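Local coordinates for DUF574 domain-containing protein (Thermobifida fusca, PDB 2QE6) that binds S-adenosylmethionine and is probably a methyltransferase that uses it as methyl donor, although its substrate is not known, at residues L82-G87 against V108-D113. The protein carries 1 engineered substitution. Sequence-based numbering, arbitrary orientation. Where two conformers were deposited one is given.
Sequences LDLGSG and VYVDID. With SAM (S-adenosylmethionine), chain F.
Two groups grip Asp111 OD2: the backbone N of Gly87 donates to it over 2.8 Å, meeting it on the anti side and 32° out of the carboxylate plane, and O3' of S-adenosylmethionine bonds to it at 2.5 Å. The other oxygen, OD1, takes the cofactor's O2' at 2.8 Å and, through its anti lone pair, the N of Asp113, closing an Asx turn. With four bonds holding it, the carboxylate is probably held in a fixed rotation, and it clasps both ribose hydroxyls, the familiar device of Rossmann-like methyltransferases in which an acidic residue ends the second strand. The first strand ends in the glycine-rich turn Gly85-Ser86-Gly87. Here Val110 O receives a straight bond from Ser86 N (3.0 Å) and a weak one from Gly85 N, while Gly85 O accepts from the cofactor's amino nitrogen N at 2.7 Å. Both glycines have positive phi, and Gly87 CA lies close against the cofactor's O3'.

Behind the turn the strands run parallel, Asp83 N bonding to Val108 O and Asp83 O accepting from Val110 N. On one face Asp83 OD2 lies at the edge of the Tyr109 ring, 3.3 Å from CE1, and also bonds to Thr94; Tyr109 OH reaches His95. On the other, Leu82 extends CG anti to its backbone N (chi1 -179°), bringing CD1 against both Val108 CG1 and Val110 CG2.

Helix 94-101 links the two strands as a beta-alpha-beta unit; strands 160-163 and 130-134 flank the pair, and helix 147-152 packs against Leu82 and Val108.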
ATOM      1  N   LEU A  82       4.012 -10.169   0.314  1.00 37.12           N
ATOM      2  CA  LEU A  82       4.090  -9.525   1.614  1.00 37.66           C
ATOM      3  C   LEU A  82       3.565  -8.103   1.458  1.00 35.92           C
ATOM      4  O   LEU A  82       4.154  -7.276   0.768  1.00 34.48           O
ATOM      5  CB  LEU A  82       5.532  -9.523   2.127  1.00 37.82           C
ATOM      6  CG  LEU A  82       5.777  -8.905   3.504  1.00 39.59           C
ATOM      7  CD1 LEU A  82       4.881  -9.543   4.576  1.00 38.82           C
ATOM      8  CD2 LEU A  82       7.272  -9.028   3.868  1.00 38.88           C
ATOM      9  N   ASP A  83       2.414  -7.849   2.053  1.00 36.74           N
ATOM     10  CA  ASP A  83       1.679  -6.624   1.815  1.00 33.08           C
ATOM     11  C   ASP A  83       1.824  -5.754   3.059  1.00 34.94           C
ATOM     12  O   ASP A  83       1.119  -5.937   4.076  1.00 35.33           O
ATOM     13  CB  ASP A  83       0.229  -6.968   1.497  1.00 32.72           C
ATOM     14  CG  ASP A  83      -0.634  -5.753   1.074  1.00 37.82           C
ATOM     15  OD1 ASP A  83      -0.139  -4.592   1.034  1.00 44.57           O
ATOM     16  OD2 ASP A  83      -1.859  -5.985   0.808  1.00 44.59           O
ATOM     17  N   LEU A  84       2.770  -4.804   2.962  1.00 34.81           N
ATOM     18  CA  LEU A  84       3.174  -3.973   4.080  1.00 35.44           C
ATOM     19  C   LEU A  84       2.346  -2.686   4.159  1.00 37.32           C
ATOM     20  O   LEU A  84       2.321  -1.894   3.204  1.00 38.65           O
ATOM     21  CB  LEU A  84       4.633  -3.581   3.912  1.00 33.43           C
ATOM     22  CG  LEU A  84       5.612  -4.775   3.876  1.00 31.96           C
ATOM     23  CD1 LEU A  84       6.999  -4.265   3.478  1.00 38.28           C
ATOM     24  CD2 LEU A  84       5.656  -5.552   5.202  1.00 35.82           C
ATOM     25  N   GLY A  85       1.729  -2.454   5.313  1.00 36.18           N
ATOM     26  CA  GLY A  85       0.814  -1.338   5.463  1.00 36.70           C
ATOM     27  C   GLY A  85      -0.440  -1.680   4.692  1.00 34.40           C
ATOM     28  O   GLY A  85      -0.882  -0.906   3.871  1.00 38.11           O
ATOM     29  N   SER A  86      -1.009  -2.848   4.951  1.00 39.27           N
ATOM     30  CA  SER A  86      -2.089  -3.376   4.117  1.00 39.55           C
ATOM     31  C   SER A  86      -3.364  -2.536   4.105  1.00 40.80           C
ATOM     32  O   SER A  86      -4.154  -2.594   3.140  1.00 36.51           O
ATOM     33  CB  SER A  86      -2.498  -4.770   4.633  1.00 40.90           C
ATOM     34  OG  SER A  86      -2.955  -4.695   5.972  1.00 43.79           O
ATOM     35  N   GLY A  87      -3.618  -1.847   5.228  1.00 36.49           N
ATOM     36  CA  GLY A  87      -4.885  -1.172   5.470  1.00 35.83           C
ATOM     37  C   GLY A  87      -6.045  -2.078   5.825  1.00 36.44           C
ATOM     38  O   GLY A  87      -5.902  -3.307   5.898  1.00 35.62           O
ATOM     39  N   VAL A 108       0.619 -12.409   3.023  1.00 35.92           N
ATOM     40  CA  VAL A 108       0.779 -12.069   4.418  1.00 35.80           C
ATOM     41  C   VAL A 108       0.610 -10.563   4.512  1.00 38.51           C
ATOM     42  O   VAL A 108       1.364  -9.827   3.904  1.00 35.75           O
ATOM     43  CB  VAL A 108       2.160 -12.489   4.959  1.00 36.96           C
ATOM     44  CG1 VAL A 108       2.360 -11.940   6.404  1.00 38.93           C
ATOM     45  CG2 VAL A 108       2.334 -14.040   4.885  1.00 29.68           C
ATOM     46  N   TYR A 109      -0.419 -10.128   5.242  1.00 38.31           N
ATOM     47  CA  TYR A 109      -0.678  -8.718   5.427  1.00 35.86           C
ATOM     48  C   TYR A 109      -0.080  -8.217   6.744  1.00 34.29           C
ATOM     49  O   TYR A 109      -0.128  -8.896   7.752  1.00 34.58           O
ATOM     50  CB  TYR A 109      -2.173  -8.434   5.478  1.00 34.50           C
ATOM     51  CG  TYR A 109      -3.030  -8.743   4.267  1.00 37.14           C
ATOM     52  CD1 TYR A 109      -3.094  -7.894   3.174  1.00 27.75           C
ATOM     53  CD2 TYR A 109      -3.866  -9.847   4.262  1.00 26.91           C
ATOM     54  CE1 TYR A 109      -3.970  -8.155   2.068  1.00 37.08           C
ATOM     55  CE2 TYR A 109      -4.730 -10.104   3.196  1.00 41.60           C
ATOM     56  CZ  TYR A 109      -4.779  -9.254   2.101  1.00 30.47           C
ATOM     57  OH  TYR A 109      -5.682  -9.576   1.079  1.00 35.66           O
ATOM     58  N   VAL A 110       0.431  -6.994   6.743  1.00 35.86           N
ATOM     59  CA  VAL A 110       1.030  -6.397   7.935  1.00 36.51           C
ATOM     60  C   VAL A 110       0.504  -4.973   8.047  1.00 35.44           C
ATOM     61  O   VAL A 110       0.516  -4.241   7.060  1.00 35.22           O
ATOM     62  CB  VAL A 110       2.579  -6.371   7.822  1.00 36.42           C
ATOM     63  CG1 VAL A 110       3.226  -5.769   9.082  1.00 37.91           C
ATOM     64  CG2 VAL A 110       3.087  -7.812   7.550  1.00 34.84           C
ATOM     65  N   ASP A 111      -0.008  -4.613   9.224  1.00 34.62           N
ATOM     66  CA  ASP A 111      -0.420  -3.253   9.487  1.00 37.97           C
ATOM     67  C   ASP A 111      -0.183  -2.910  10.944  1.00 37.12           C
ATOM     68  O   ASP A 111      -0.196  -3.755  11.784  1.00 35.88           O
ATOM     69  CB  ASP A 111      -1.880  -2.987   9.085  1.00 38.37           C
ATOM     70  CG  ASP A 111      -2.137  -1.500   8.748  1.00 38.16           C
ATOM     71  OD1 ASP A 111      -2.283  -0.676   9.663  1.00 43.08           O
ATOM     72  OD2 ASP A 111      -2.214  -1.146   7.563  1.00 40.28           O
ATOM     73  N   ILE A 112       0.055  -1.640  11.200  1.00 38.77           N
ATOM     74  CA  ILE A 112       0.295  -1.143  12.556  0.50 38.09           C
ATOM     75  C   ILE A 112      -1.019  -0.916  13.338  1.00 38.47           C
ATOM     76  O   ILE A 112      -1.044  -0.998  14.552  1.00 39.31           O
ATOM     77  CB  ILE A 112       1.153   0.162  12.514  0.50 36.54           C
ATOM     78  CG1 ILE A 112       1.582   0.599  13.922  0.50 38.40           C
ATOM     79  CG2 ILE A 112       0.408   1.290  11.770  0.50 33.60           C
ATOM     80  CD1 ILE A 112       2.375  -0.435  14.668  0.50 30.40           C
ATOM     81  N   ASP A 113      -2.104  -0.617  12.633  1.00 38.31           N
ATOM     82  CA  ASP A 113      -3.414  -0.421  13.257  1.00 36.58           C
ATOM     83  C   ASP A 113      -3.948  -1.770  13.698  1.00 35.78           C
ATOM     84  O   ASP A 113      -4.228  -2.575  12.869  1.00 36.83           O
ATOM     85  CB  ASP A 113      -4.401   0.235  12.248  1.00 34.60           C
ATOM     86  CG  ASP A 113      -5.652   0.785  12.911  1.00 30.85           C
ATOM     87  OD1 ASP A 113      -6.033   0.226  13.980  1.00 35.60           O
ATOM     88  OD2 ASP A 113      -6.284   1.738  12.355  1.00 37.87           O
TER
HETATM   89  N   SAM F 400      -1.776  -0.361   1.336  1.00 28.40           N
HETATM   90  CA  SAM F 400      -3.229   0.069   1.341  1.00 30.21           C
HETATM   91  C   SAM F 400      -3.570   0.693   0.006  1.00 31.01           C
HETATM   92  O   SAM F 400      -4.722   0.666  -0.413  1.00 31.59           O
HETATM   93  OXT SAM F 400      -2.693   1.261  -0.658  1.00 28.67           O
HETATM   94  CB  SAM F 400      -3.634   1.092   2.420  1.00 27.39           C
HETATM   95  CG  SAM F 400      -2.969   2.474   2.322  1.00 28.67           C
HETATM   96  SD  SAM F 400      -3.290   3.610   3.712  1.00 14.44           S
HETATM   97  CE  SAM F 400      -4.359   2.485   4.642  1.00 42.41           C
HETATM   98  C5' SAM F 400      -1.747   3.284   4.589  1.00 31.89           C
HETATM   99  C4' SAM F 400      -1.613   2.086   5.538  1.00 30.30           C
HETATM  100  O4' SAM F 400      -0.240   1.930   5.914  1.00 27.71           O
HETATM  101  C3' SAM F 400      -2.387   2.239   6.857  1.00 32.41           C
HETATM  102  O3' SAM F 400      -3.209   1.112   7.105  1.00 30.91           O
HETATM  103  C2' SAM F 400      -1.346   2.427   7.949  1.00 33.81           C
HETATM  104  O2' SAM F 400      -1.762   2.016   9.257  1.00 31.21           O
HETATM  105  C1' SAM F 400      -0.185   1.662   7.323  1.00 29.72           C
HETATM  106  N9  SAM F 400       1.087   2.118   7.885  1.00 29.41           N
HETATM  107  C8  SAM F 400       1.680   3.378   7.816  1.00 33.38           C
HETATM  108  N7  SAM F 400       2.867   3.331   8.477  1.00 31.49           N
HETATM  109  C5  SAM F 400       3.033   2.053   8.944  1.00 32.06           C
HETATM  110  C6  SAM F 400       4.078   1.452   9.661  1.00 23.54           C
HETATM  111  N6  SAM F 400       5.153   2.199  10.035  1.00 27.93           N
HETATM  112  N1  SAM F 400       3.946   0.111   9.979  1.00 31.12           N
HETATM  113  C2  SAM F 400       2.817  -0.645   9.599  1.00 26.56           C
HETATM  114  N3  SAM F 400       1.778  -0.043   8.895  1.00 27.77           N
HETATM  115  C4  SAM F 400       1.914   1.285   8.574  1.00 34.31           C